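Long-range contacts in collagen adhesin protein (Enterococcus faecalis, PDB 2Z1P), which probably binds collagen in the manner of the Collagen Hug model, this chain being the ligand-binding part, with two beta-sandwich domains, of a longer cell-wall-anchored bacterial adhesin: residues 22-27 with 37-42; 58-63 with 129-134; 30-35 with 140-145; 62-67 with 112-117. All blocks are in the same frame, centred on the assembly; numbering follows the deposited sequence.

Contact 1. Residues 22-27 with 37-42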
loop_
_atom_site.group_PDB
_atom_site.type_symbol
_atom_site.label_atom_id
_atom_site.label_comp_id
_atom_site.label_asym_id
_atom_site.label_seq_id
_atom_site.Cartn_x
_atom_site.Cartn_y
_atom_site.Cartn_z
ATOM N N LYS A 22 -0.130 -24.689 5.848
ATOM C CA LYS A 22 0.844 -23.652 6.173
ATOM C C LYS A 22 0.275 -22.240 6.097
ATOM O O LYS A 22 -0.680 -21.976 5.369
ATOM C CB LYS A 22 2.099 -23.763 5.280
ATOM C CG LYS A 22 1.930 -23.352 3.836
ATOM C CD LYS A 22 3.225 -23.510 3.023
ATOM C CE LYS A 22 4.380 -22.719 3.640
ATOM N NZ LYS A 22 5.631 -22.811 2.825
ATOM N N VAL A 23 0.861 -21.358 6.905
ATOM C CA VAL A 23 0.518 -19.936 6.972
ATOM C C VAL A 23 1.879 -19.274 6.768
ATOM O O VAL A 23 2.659 -19.095 7.695
ATOM C CB VAL A 23 -0.102 -19.542 8.345
ATOM C CG1 VAL A 23 0.570 -20.303 9.469
ATOM C CG2 VAL A 23 0.022 -18.041 8.567
ATOM N N GLU A 24 2.147 -18.928 5.520
ATOM C CA GLU A 24 3.410 -18.363 5.116
ATOM C C GLU A 24 3.425 -16.868 4.839
ATOM O O GLU A 24 2.519 -16.318 4.204
ATOM C CB GLU A 24 3.863 -19.142 3.887
ATOM C CG GLU A 24 4.857 -18.480 2.983
ATOM C CD GLU A 24 4.858 -19.123 1.609
ATOM O OE1 GLU A 24 5.764 -18.812 0.812
ATOM O OE2 GLU A 24 3.948 -19.938 1.320
ATOM N N LEU A 25 4.468 -16.213 5.334
ATOM C CA LEU A 25 4.655 -14.789 5.108
ATOM C C LEU A 25 5.876 -14.715 4.196
ATOM O O LEU A 25 6.739 -15.596 4.250
ATOM C CB LEU A 25 4.948 -14.046 6.414
ATOM C CG LEU A 25 3.964 -13.940 7.582
ATOM C CD1 LEU A 25 4.079 -15.164 8.455
ATOM C CD2 LEU A 25 4.301 -12.697 8.413
ATOM N N ASP A 26 5.965 -13.683 3.361
ATOM C CA ASP A 26 7.107 -13.570 2.464
ATOM C C ASP A 26 8.433 -13.616 3.226
ATOM O O ASP A 26 9.264 -14.491 2.978
ATOM C CB ASP A 26 7.024 -12.293 1.651
ATOM C CG ASP A 26 8.111 -12.214 0.613
ATOM O OD1 ASP A 26 8.142 -13.092 -0.280
ATOM O OD2 ASP A 26 8.940 -11.283 0.694
ATOM N N HIS A 27 8.640 -12.671 4.142
ATOM C CA HIS A 27 9.851 -12.662 4.958
ATOM C C HIS A 27 9.429 -12.511 6.422
ATOM O O HIS A 27 8.402 -11.905 6.714
ATOM C CB HIS A 27 10.783 -11.530 4.540
ATOM C CG HIS A 27 10.099 -10.210 4.395
ATOM N ND1 HIS A 27 9.280 -9.911 3.331
ATOM C CD2 HIS A 27 10.094 -9.116 5.195
ATOM C CE1 HIS A 27 8.798 -8.688 3.477
ATOM N NE2 HIS A 27 9.276 -8.185 4.601
ATOM N N SER A 37 1.524 -9.616 3.139
ATOM C CA SER A 37 0.508 -10.627 2.876
ATOM C C SER A 37 0.904 -11.919 3.566
ATOM O O SER A 37 2.076 -12.304 3.575
ATOM C CB SER A 37 0.380 -10.899 1.376
ATOM O OG SER A 37 0.164 -9.710 0.640
ATOM N N ILE A 38 -0.089 -12.575 4.153
ATOM C CA ILE A 38 0.102 -13.848 4.832
ATOM C C ILE A 38 -0.764 -14.816 4.028
ATOM O O ILE A 38 -1.948 -14.550 3.790
ATOM C CB ILE A 38 -0.382 -13.782 6.306
ATOM C CG1 ILE A 38 0.382 -12.687 7.047
ATOM C CG2 ILE A 38 -0.157 -15.115 7.004
ATOM C CD1 ILE A 38 0.011 -12.564 8.483
ATOM N N LYS A 39 -0.170 -15.922 3.588
ATOM C CA LYS A 39 -0.896 -16.899 2.783
ATOM C C LYS A 39 -1.142 -18.223 3.504
ATOM O O LYS A 39 -0.198 -18.926 3.858
ATOM C CB LYS A 39 -0.119 -17.156 1.504
ATOM C CG LYS A 39 -0.804 -18.085 0.552
ATOM C CD LYS A 39 0.166 -18.463 -0.510
ATOM C CE LYS A 39 -0.508 -19.255 -1.559
ATOM N NZ LYS A 39 0.507 -19.701 -2.532
ATOM N N VAL A 40 -2.414 -18.561 3.707
ATOM C CA VAL A 40 -2.778 -19.806 4.380
ATOM C C VAL A 40 -3.289 -20.862 3.390
ATOM O O VAL A 40 -4.382 -20.731 2.848
ATOM C CB VAL A 40 -3.885 -19.581 5.435
ATOM C CG1 VAL A 40 -4.088 -20.871 6.242
ATOM C CG2 VAL A 40 -3.539 -18.406 6.332
ATOM N N SER A 41 -2.504 -21.907 3.158
ATOM C CA SER A 41 -2.905 -22.969 2.246
ATOM C C SER A 41 -3.558 -24.105 3.040
ATOM O O SER A 41 -3.237 -24.303 4.211
ATOM C CB SER A 41 -1.680 -23.497 1.505
ATOM O OG SER A 41 -0.993 -22.450 0.846
ATOM N N PHE A 42 -4.478 -24.846 2.427
ATOM C CA PHE A 42 -5.120 -25.957 3.127
ATOM C C PHE A 42 -5.401 -27.122 2.195
ATOM O O PHE A 42 -5.602 -26.938 0.994
ATOM C CB PHE A 42 -6.415 -25.502 3.793
ATOM C CG PHE A 42 -7.345 -24.797 2.868
ATOM C CD1 PHE A 42 -7.913 -25.463 1.787
ATOM C CD2 PHE A 42 -7.639 -23.450 3.063
ATOM C CE1 PHE A 42 -8.759 -24.806 0.913
ATOM C CE2 PHE A 42 -8.488 -22.778 2.193
ATOM C CZ PHE A 42 -9.049 -23.459 1.114
#
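Lys-22 to Leu-25 run antiparallel to Ile-38 to Ser-41, the two strand axes coming within 4.5 Å with 158° between their directions. Lys-22 faces Ser-41 and Glu-24 faces Lys-39 as hydrogen-bonded pairs. Lys-39 N meets Glu-24 O at 2.8 Å in a nearly straight bond (178° at the hydrogen), and Glu-24 N returns one to Lys-39 O at 2.9 Å. Val-23 and Val-40, the non-hydrogen-bonded pair between them, point their side chains into the domain together with Leu-25 and Ile-38. Val-23 has CG2 trans to its own nitrogen, which carries this methyl along the sheet to CG2 of Ile-38 at 3.3 Å, a snug contact between side chains that lie side by side. Ile-38 also sets CG1 against CG of Leu-25 at 3.8 Å. Branched aliphatic residues suit this buried surface, whereas Lys-22, Glu-24, Lys-39 and Ser-41 project from the other face and suit water. There Lys-22 NZ stands 3.7 Å from Glu-24 OE2, a long salt bridge; the amine of Lys-39 is farther from this carboxylate, so any attraction between them is probably modest. Strand 20-25 is outermost in a four-stranded antiparallel sheet, while 35-43 continues it through backbone bonds from Ile-38 to Phe-112 and Val-40 to Phe-110. Leu-58 of strand 57-59 and the loop residue Phe-131 pack onto the apolar face.

Contact 2. Residues 58-63 with 129-134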
loop_
_atom_site.group_PDB
_atom_site.type_symbol
_atom_site.label_atom_id
_atom_site.label_comp_id
_atom_site.label_asym_id
_atom_site.label_seq_id
_atom_site.Cartn_x
_atom_site.Cartn_y
_atom_site.Cartn_z
ATOM N N LEU A 58 -7.744 -18.425 12.000
ATOM C CA LEU A 58 -6.442 -17.993 12.528
ATOM C C LEU A 58 -6.564 -16.846 13.511
ATOM O O LEU A 58 -7.383 -15.946 13.333
ATOM C CB LEU A 58 -5.515 -17.521 11.405
ATOM C CG LEU A 58 -4.762 -18.535 10.553
ATOM C CD1 LEU A 58 -5.690 -19.128 9.510
ATOM C CD2 LEU A 58 -3.589 -17.837 9.885
ATOM N N THR A 59 -5.724 -16.878 14.538
ATOM C CA THR A 59 -5.701 -15.837 15.558
ATOM C C THR A 59 -4.378 -15.080 15.435
ATOM O O THR A 59 -3.299 -15.674 15.494
ATOM C CB THR A 59 -5.879 -16.446 16.978
ATOM O OG1 THR A 59 -5.246 -15.606 17.949
ATOM C CG2 THR A 59 -5.292 -17.836 17.050
ATOM N N LEU A 60 -4.483 -13.765 15.257
ATOM C CA LEU A 60 -3.335 -12.888 15.054
ATOM C C LEU A 60 -2.677 -12.312 16.309
ATOM O O LEU A 60 -3.345 -12.041 17.308
ATOM C CB LEU A 60 -3.750 -11.726 14.143
ATOM C CG LEU A 60 -4.578 -12.057 12.886
ATOM C CD1 LEU A 60 -5.014 -10.763 12.212
ATOM C CD2 LEU A 60 -3.782 -12.911 11.918
ATOM N N PRO A 61 -1.347 -12.108 16.257
ATOM C CA PRO A 61 -0.538 -11.561 17.346
ATOM C C PRO A 61 -0.903 -10.100 17.527
ATOM O O PRO A 61 -1.268 -9.421 16.570
ATOM C CB PRO A 61 0.893 -11.696 16.829
ATOM C CG PRO A 61 0.805 -12.755 15.802
ATOM C CD PRO A 61 -0.486 -12.461 15.119
ATOM N N ASP A 62 -0.770 -9.608 18.747
ATOM C CA ASP A 62 -1.101 -8.227 19.017
ATOM C C ASP A 62 -0.230 -7.302 18.191
ATOM O O ASP A 62 -0.596 -6.154 17.953
ATOM C CB ASP A 62 -0.924 -7.909 20.506
ATOM C CG ASP A 62 -1.802 -8.773 21.403
ATOM O OD1 ASP A 62 -2.979 -9.010 21.047
ATOM O OD2 ASP A 62 -1.316 -9.202 22.473
ATOM N N ALA A 63 0.915 -7.791 17.740
ATOM C CA ALA A 63 1.807 -6.938 16.973
ATOM C C ALA A 63 1.440 -6.784 15.489
ATOM O O ALA A 63 1.911 -5.852 14.832
ATOM C CB ALA A 63 3.250 -7.429 17.125
ATOM N N THR A 129 4.941 -17.008 17.032
ATOM C CA THR A 129 3.536 -17.358 16.904
ATOM C C THR A 129 3.260 -18.383 15.811
ATOM O O THR A 129 3.917 -18.379 14.772
ATOM C CB THR A 129 2.712 -16.113 16.599
ATOM O OG1 THR A 129 1.336 -16.478 16.473
ATOM C CG2 THR A 129 3.193 -15.468 15.302
ATOM N N ASP A 130 2.280 -19.250 16.059
ATOM C CA ASP A 130 1.869 -20.294 15.112
ATOM C C ASP A 130 0.503 -19.914 14.540
ATOM O O ASP A 130 -0.061 -20.630 13.706
ATOM C CB ASP A 130 1.781 -21.653 15.820
ATOM C CG ASP A 130 0.638 -21.723 16.828
ATOM O OD1 ASP A 130 0.489 -20.804 17.667
ATOM O OD2 ASP A 130 -0.115 -22.711 16.786
ATOM N N PHE A 131 -0.012 -18.780 15.019
ATOM C CA PHE A 131 -1.298 -18.214 14.611
ATOM C C PHE A 131 -2.532 -18.985 15.099
ATOM O O PHE A 131 -3.621 -18.843 14.531
ATOM C CB PHE A 131 -1.314 -18.070 13.090
ATOM C CG PHE A 131 -0.303 -17.086 12.572
ATOM C CD1 PHE A 131 -0.552 -15.718 12.636
ATOM C CD2 PHE A 131 0.918 -17.518 12.076
ATOM C CE1 PHE A 131 0.402 -14.802 12.218
ATOM C CE2 PHE A 131 1.874 -16.611 11.657
ATOM C CZ PHE A 131 1.614 -15.247 11.729
ATOM N N GLY A 132 -2.359 -19.764 16.171
ATOM C CA GLY A 132 -3.445 -20.564 16.717
ATOM C C GLY A 132 -3.725 -21.714 15.769
ATOM O O GLY A 132 -4.871 -22.112 15.579
ATOM N N THR A 133 -2.655 -22.248 15.185
ATOM C CA THR A 133 -2.725 -23.337 14.209
ATOM C C THR A 133 -1.833 -24.522 14.582
ATOM O O THR A 133 -0.998 -24.430 15.472
ATOM C CB THR A 133 -2.303 -22.814 12.814
ATOM O OG1 THR A 133 -3.237 -21.818 12.387
ATOM C CG2 THR A 133 -2.263 -23.930 11.795
ATOM N N ALA A 134 -2.018 -25.637 13.893
ATOM C CA ALA A 134 -1.224 -26.825 14.152
ATOM C C ALA A 134 0.128 -26.692 13.459
ATOM O O ALA A 134 1.018 -27.527 13.616
ATOM C CB ALA A 134 -1.954 -28.047 13.626
#
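Phe-131 meets strand 58-59 with its backbone and Leu-58 and Pro-61 with its side chain, making the densely filled part of the contact. Thr-59 N donates to Phe-131 O at 2.9 Å; the bond is straight at the hydrogen (167°), yet the donor stands well above the carbonyl plane, 43° out of it. CD2 of Leu-58 lies 3.9 Å from CB of Phe-131, and CD of Pro-61 lies 3.8 Å from CE1 of the ring. One ring face receives CG2 of Thr-129, 3.9 Å above the plane and displaced toward the rim. That methyl also touches CG of Pro-61 at 3.6 Å, so the proline reaches two neighbours, crossing the threonine side chain at about a right angle and meeting the aromatic ring at a slant. The loop is the connection of a beta hairpin formed by strands 125-129 and 138-143 in this Ig-like domain, and it starts with an ST turn: Thr-129 has OG1 trans to its backbone N (chi1 180°) and accepts from Phe-131 N at 3.0 Å. Phe-131 and Gly-132 both take positive phi, a conformation natural to glycine and less usual for phenylalanine. Val-23, Leu-25 and Leu-140 also pack on the ring. Thr-59, though exposed, is close-set, its CG2 3.3 Å from Gly-132 CA, where the absence of a side chain makes room for the methyl. The looser side is the polar loop: Asp-130 OD1 takes a weak bond from Gly-132 N, and the carbonyl of Gly-132 is bonded by Ser-15 OG.

Contact 3. Residues 30-35 with 140-145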
loop_
_atom_site.group_PDB
_atom_site.type_symbol
_atom_site.label_atom_id
_atom_site.label_comp_id
_atom_site.label_asym_id
_atom_site.label_seq_id
_atom_site.Cartn_x
_atom_site.Cartn_y
_atom_site.Cartn_z
ATOM N N LEU A 30 9.869 -7.938 9.874
ATOM C CA LEU A 30 9.011 -6.814 9.521
ATOM C C LEU A 30 9.494 -5.483 10.087
ATOM O O LEU A 30 10.326 -5.437 10.996
ATOM C CB LEU A 30 7.579 -7.037 10.037
ATOM C CG LEU A 30 6.746 -8.275 9.704
ATOM C CD1 LEU A 30 6.915 -8.622 8.238
ATOM C CD2 LEU A 30 7.181 -9.429 10.577
ATOM N N TYR A 31 8.947 -4.397 9.541
ATOM C CA TYR A 31 9.254 -3.053 10.003
ATOM C C TYR A 31 7.942 -2.413 10.426
ATOM O O TYR A 31 6.903 -2.631 9.812
ATOM C CB TYR A 31 9.965 -2.221 8.911
ATOM C CG TYR A 31 9.205 -1.950 7.619
ATOM C CD1 TYR A 31 8.201 -0.972 7.550
ATOM C CD2 TYR A 31 9.524 -2.648 6.446
ATOM C CE1 TYR A 31 7.538 -0.701 6.335
ATOM C CE2 TYR A 31 8.868 -2.383 5.235
ATOM C CZ TYR A 31 7.880 -1.414 5.191
ATOM O OH TYR A 31 7.229 -1.179 4.006
ATOM N N GLN A 32 7.989 -1.652 11.508
ATOM C CA GLN A 32 6.802 -0.997 12.025
ATOM C C GLN A 32 6.056 -0.312 10.886
ATOM O O GLN A 32 6.665 0.325 10.021
ATOM C CB GLN A 32 7.222 -0.006 13.105
ATOM C CG GLN A 32 8.160 -0.657 14.119
ATOM C CD GLN A 32 8.872 0.333 15.027
ATOM O OE1 GLN A 32 9.397 1.349 14.567
ATOM N NE2 GLN A 32 8.914 0.028 16.325
ATOM N N GLY A 33 4.735 -0.486 10.882
ATOM C CA GLY A 33 3.887 0.101 9.861
ATOM C C GLY A 33 3.866 -0.673 8.552
ATOM O O GLY A 33 3.099 -0.342 7.630
ATOM N N GLU A 34 4.705 -1.700 8.459
ATOM C CA GLU A 34 4.776 -2.498 7.246
ATOM C C GLU A 34 3.530 -3.323 7.024
ATOM O O GLU A 34 2.970 -3.895 7.966
ATOM C CB GLU A 34 5.970 -3.447 7.276
ATOM C CG GLU A 34 6.042 -4.303 6.027
ATOM C CD GLU A 34 7.220 -5.241 6.024
ATOM O OE1 GLU A 34 7.383 -5.985 5.038
ATOM O OE2 GLU A 34 7.984 -5.237 7.004
ATOM N N MET A 35 3.095 -3.379 5.770
ATOM C CA MET A 35 1.929 -4.167 5.409
ATOM C C MET A 35 2.462 -5.318 4.589
ATOM O O MET A 35 3.251 -5.114 3.667
ATOM C CB MET A 35 0.953 -3.337 4.597
ATOM C CG MET A 35 0.446 -2.154 5.361
ATOM S SD MET A 35 -0.778 -1.268 4.451
ATOM C CE MET A 35 -1.464 -0.191 5.741
ATOM N N LEU A 140 8.955 -14.192 14.415
ATOM C CA LEU A 140 8.762 -12.935 13.700
ATOM C C LEU A 140 9.475 -11.800 14.434
ATOM O O LEU A 140 9.347 -11.646 15.647
ATOM C CB LEU A 140 7.266 -12.630 13.566
ATOM C CG LEU A 140 6.536 -13.197 12.347
ATOM C CD1 LEU A 140 7.059 -14.568 11.982
ATOM C CD2 LEU A 140 5.063 -13.246 12.655
ATOM N N THR A 141 10.224 -11.004 13.688
ATOM C CA THR A 141 10.971 -9.914 14.274
ATOM C C THR A 141 10.558 -8.584 13.644
ATOM O O THR A 141 10.736 -8.355 12.446
ATOM C CB THR A 141 12.494 -10.141 14.074
ATOM O OG1 THR A 141 12.788 -11.535 14.207
ATOM C CG2 THR A 141 13.304 -9.390 15.119
ATOM N N ILE A 142 9.989 -7.716 14.470
ATOM C CA ILE A 142 9.551 -6.391 14.050
ATOM C C ILE A 142 10.609 -5.401 14.564
ATOM O O ILE A 142 10.633 -5.058 15.747
ATOM C CB ILE A 142 8.188 -6.060 14.673
ATOM C CG1 ILE A 142 7.196 -7.183 14.378
ATOM C CG2 ILE A 142 7.667 -4.754 14.108
ATOM C CD1 ILE A 142 5.962 -7.127 15.244
ATOM N N GLU A 143 11.477 -4.953 13.661
ATOM C CA GLU A 143 12.574 -4.046 13.998
ATOM C C GLU A 143 12.228 -2.571 14.201
ATOM O O GLU A 143 11.142 -2.126 13.832
ATOM C CB GLU A 143 13.669 -4.183 12.934
ATOM C CG GLU A 143 13.170 -4.059 11.497
ATOM C CD GLU A 143 14.100 -4.723 10.486
ATOM O OE1 GLU A 143 15.189 -5.201 10.897
ATOM O OE2 GLU A 143 13.742 -4.769 9.282
ATOM N N GLY A 144 13.162 -1.823 14.795
ATOM C CA GLY A 144 12.956 -0.401 15.035
ATOM C C GLY A 144 13.235 0.470 13.813
ATOM O O GLY A 144 13.460 -0.048 12.713
ATOM N N VAL A 145 13.219 1.793 13.993
ATOM C CA VAL A 145 13.475 2.716 12.883
ATOM C C VAL A 145 14.952 3.100 12.814
ATOM O O VAL A 145 15.481 3.738 13.728
ATOM C CB VAL A 145 12.650 4.017 13.020
ATOM C CG1 VAL A 145 12.755 4.833 11.730
ATOM C CG2 VAL A 145 11.199 3.688 13.347
#
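Gln-32 lays its flat amide beside the backbone of 143-145: CG, which leads into it, lies 3.3 Å from Glu-143 O, while OE1 reaches CG2 of Val-145 at 3.2 Å, the two side chains crossing at about a right angle. NE2 makes a weak hydrogen bond to Ser-121 O. The Tyr-31 ring, by contrast, leads away from the other strand. Glu-34 is fully extended, each of its three torsions near 180°, and this length brings OE2 back to Tyr-31 N at 2.8 Å; OE1 is bonded by His-27 NE2. Two donors thus satisfy a buried carboxylate and would be expected to stabilise its negative charge. Tyr-31 to Glu-34 form a type II turn, in which Gly-33 supplies the positive phi of the third position. The backbones join in parallel fashion around Leu-30, whose N donates to Thr-141 O at 2.7 Å and whose O accepts from Glu-143 N at 2.9 Å. The paired Leu-30 and Ile-142 point inward, as suits their aliphatic chains, and CD2 of Leu-30 lies 4.2 Å from CG of Leu-140. Glu-143 instead places its CG methylene 3.2 Å from Leu-30 O. Strand 29-31 is an outer strand of a three-stranded mixed sheet whose middle strand, 138-143, is antiparallel to 125-129. Beneath it, Leu-140 and Ile-142 pack on Leu-64 of strand 64-66, and the turn is tied to Thr-116 of strand 107-116 through Gly-33 and Glu-34.

Contact 4. Residues 62-67 with 112-117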
loop_
_atom_site.group_PDB
_atom_site.type_symbol
_atom_site.label_atom_id
_atom_site.label_comp_id
_atom_site.label_asym_id
_atom_site.label_seq_id
_atom_site.Cartn_x
_atom_site.Cartn_y
_atom_site.Cartn_z
ATOM N N ASP A 62 -0.770 -9.608 18.747
ATOM C CA ASP A 62 -1.101 -8.227 19.017
ATOM C C ASP A 62 -0.230 -7.302 18.191
ATOM O O ASP A 62 -0.596 -6.154 17.953
ATOM C CB ASP A 62 -0.924 -7.909 20.506
ATOM C CG ASP A 62 -1.802 -8.773 21.403
ATOM O OD1 ASP A 62 -2.979 -9.010 21.047
ATOM O OD2 ASP A 62 -1.316 -9.202 22.473
ATOM N N ALA A 63 0.915 -7.791 17.740
ATOM C CA ALA A 63 1.807 -6.938 16.973
ATOM C C ALA A 63 1.440 -6.784 15.489
ATOM O O ALA A 63 1.911 -5.852 14.832
ATOM C CB ALA A 63 3.250 -7.429 17.125
ATOM N N LEU A 64 0.599 -7.680 14.963
ATOM C CA LEU A 64 0.199 -7.617 13.543
ATOM C C LEU A 64 -1.311 -7.515 13.322
ATOM O O LEU A 64 -2.013 -8.517 13.301
ATOM C CB LEU A 64 0.718 -8.840 12.788
ATOM C CG LEU A 64 2.224 -8.966 12.590
ATOM C CD1 LEU A 64 2.914 -9.012 13.920
ATOM C CD2 LEU A 64 2.523 -10.231 11.829
ATOM N N VAL A 65 -1.801 -6.301 13.132
ATOM C CA VAL A 65 -3.218 -6.077 12.932
ATOM C C VAL A 65 -3.664 -6.407 11.524
ATOM O O VAL A 65 -3.060 -5.937 10.563
ATOM C CB VAL A 65 -3.565 -4.627 13.186
ATOM C CG1 VAL A 65 -5.054 -4.427 13.010
ATOM C CG2 VAL A 65 -3.093 -4.222 14.581
ATOM N N GLY A 66 -4.721 -7.210 11.401
ATOM C CA GLY A 66 -5.233 -7.571 10.085
ATOM C C GLY A 66 -5.951 -6.357 9.535
ATOM O O GLY A 66 -6.508 -5.583 10.300
ATOM N N MET A 67 -5.956 -6.168 8.226
ATOM C CA MET A 67 -6.615 -4.993 7.673
ATOM C C MET A 67 -8.000 -5.264 7.098
ATOM O O MET A 67 -8.152 -5.964 6.092
ATOM C CB MET A 67 -5.723 -4.346 6.612
ATOM C CG MET A 67 -4.378 -3.881 7.145
ATOM S SD MET A 67 -3.355 -3.110 5.878
ATOM C CE MET A 67 -2.750 -4.585 4.970
ATOM N N PHE A 112 -4.351 -12.829 2.988
ATOM C CA PHE A 112 -4.986 -11.673 3.605
ATOM C C PHE A 112 -3.858 -10.721 4.004
ATOM O O PHE A 112 -2.698 -11.134 4.112
ATOM C CB PHE A 112 -5.860 -12.057 4.812
ATOM C CG PHE A 112 -5.102 -12.614 5.980
ATOM C CD1 PHE A 112 -4.633 -13.924 5.968
ATOM C CD2 PHE A 112 -4.884 -11.835 7.114
ATOM C CE1 PHE A 112 -3.953 -14.458 7.080
ATOM C CE2 PHE A 112 -4.207 -12.358 8.226
ATOM C CZ PHE A 112 -3.742 -13.672 8.209
ATOM N N GLY A 113 -4.191 -9.444 4.187
ATOM C CA GLY A 113 -3.181 -8.462 4.526
ATOM C C GLY A 113 -3.224 -7.998 5.954
ATOM O O GLY A 113 -4.296 -7.914 6.550
ATOM N N ILE A 114 -2.042 -7.720 6.500
ATOM C CA ILE A 114 -1.899 -7.230 7.867
ATOM C C ILE A 114 -1.018 -6.008 7.777
ATOM O O ILE A 114 -0.424 -5.728 6.735
ATOM C CB ILE A 114 -1.174 -8.247 8.822
ATOM C CG1 ILE A 114 0.225 -8.561 8.297
ATOM C CG2 ILE A 114 -1.971 -9.519 8.987
ATOM C CD1 ILE A 114 1.297 -7.690 8.909
ATOM N N LYS A 115 -0.948 -5.279 8.877
ATOM C CA LYS A 115 -0.107 -4.105 8.961
ATOM C C LYS A 115 0.555 -4.220 10.312
ATOM O O LYS A 115 -0.121 -4.294 11.334
ATOM C CB LYS A 115 -0.923 -2.812 8.850
ATOM C CG LYS A 115 -1.982 -2.572 9.902
ATOM C CD LYS A 115 -2.524 -1.165 9.701
ATOM C CE LYS A 115 -3.423 -0.693 10.836
ATOM N NZ LYS A 115 -4.751 -1.350 10.819
ATOM N N THR A 116 1.881 -4.279 10.301
ATOM C CA THR A 116 2.668 -4.405 11.518
ATOM C C THR A 116 2.471 -3.159 12.361
ATOM O O THR A 116 2.889 -2.080 11.953
ATOM C CB THR A 116 4.161 -4.553 11.172
ATOM O OG1 THR A 116 4.326 -5.644 10.255
ATOM C CG2 THR A 116 4.976 -4.829 12.411
ATOM N N LEU A 117 1.839 -3.288 13.526
ATOM C CA LEU A 117 1.614 -2.115 14.365
ATOM C C LEU A 117 2.887 -1.311 14.513
ATOM O O LEU A 117 3.972 -1.861 14.741
ATOM C CB LEU A 117 1.071 -2.499 15.746
ATOM C CG LEU A 117 -0.456 -2.647 15.828
ATOM C CD1 LEU A 117 -0.849 -2.996 17.255
ATOM C CD2 LEU A 117 -1.134 -1.355 15.389
#
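Val-65 and Lys-115 meet through torsions that send their ends along one face: the valine holds CG1 trans to its nitrogen (chi1 -178°), and the lysine, extended as far as CE, bends at its last torsion (-73°) to bring NZ within 3.8 Å of that methyl. A second bend, chi3 of -77° in Met-67, folds CE back to Ile-114 O at 3.1 Å, and its CG crosses obliquely against CG of Lys-115 at 3.9 Å. Gly-113, without a side chain, leaves room for the methionine methyl beside the strand. The other branch of Val-65, CG2, fits against CG of Leu-117 at 3.3 Å, so this valine has an apolar partner at one branch and the lysine amine beside the other. On the reverse face CD1 of Ile-114 sits 4.0 Å from CG of Leu-64, both aliphatic side chains suited to the interior. Gly-66 passes close to Ile-114 there. The backbones pair antiparallel: Lys-115 N donates to Val-65 O at 2.8 Å, whereas the return bond from Val-65 N is weak, and firm bonds from Leu-117 N to Ala-63 O and from Met-67 N to Gly-113 O extend the pairing at either end. The amine of Lys-115 forms a salt bridge with Glu-169, between the first two strands of the collagen-binding domain, so this surface joins the two domains. Strand 64-66 is outermost in the four-stranded sheet; 107-116 lies between it and 35-43, and Leu-64 packs across the sandwich on Leu-140 and Ile-142.

From the N terminus, contact 1 closes first, pairing 20-25 with 35-43 in the four-stranded sheet. Strand 29-31 lies within that loop but pairs with 138-143 of a three-stranded mixed sheet, so contacts 1 and 3 alternate along the chain and cross; His-27 to Glu-34 bridges them. Contact 3 closes the longest loop, and contacts 2 and 4 nest within it. These two start from the same stretch, sharing Asp-62 and Ala-63: contact 4 continues the sheet of contact 1 through neighbouring strands 107-116 and 35-43, while contact 2 joins strand 57-59, which pairs with 91-95 in a sheet of its own, to the hairpin loop. Together they bind the sheets of the Ig-like domain around a common core.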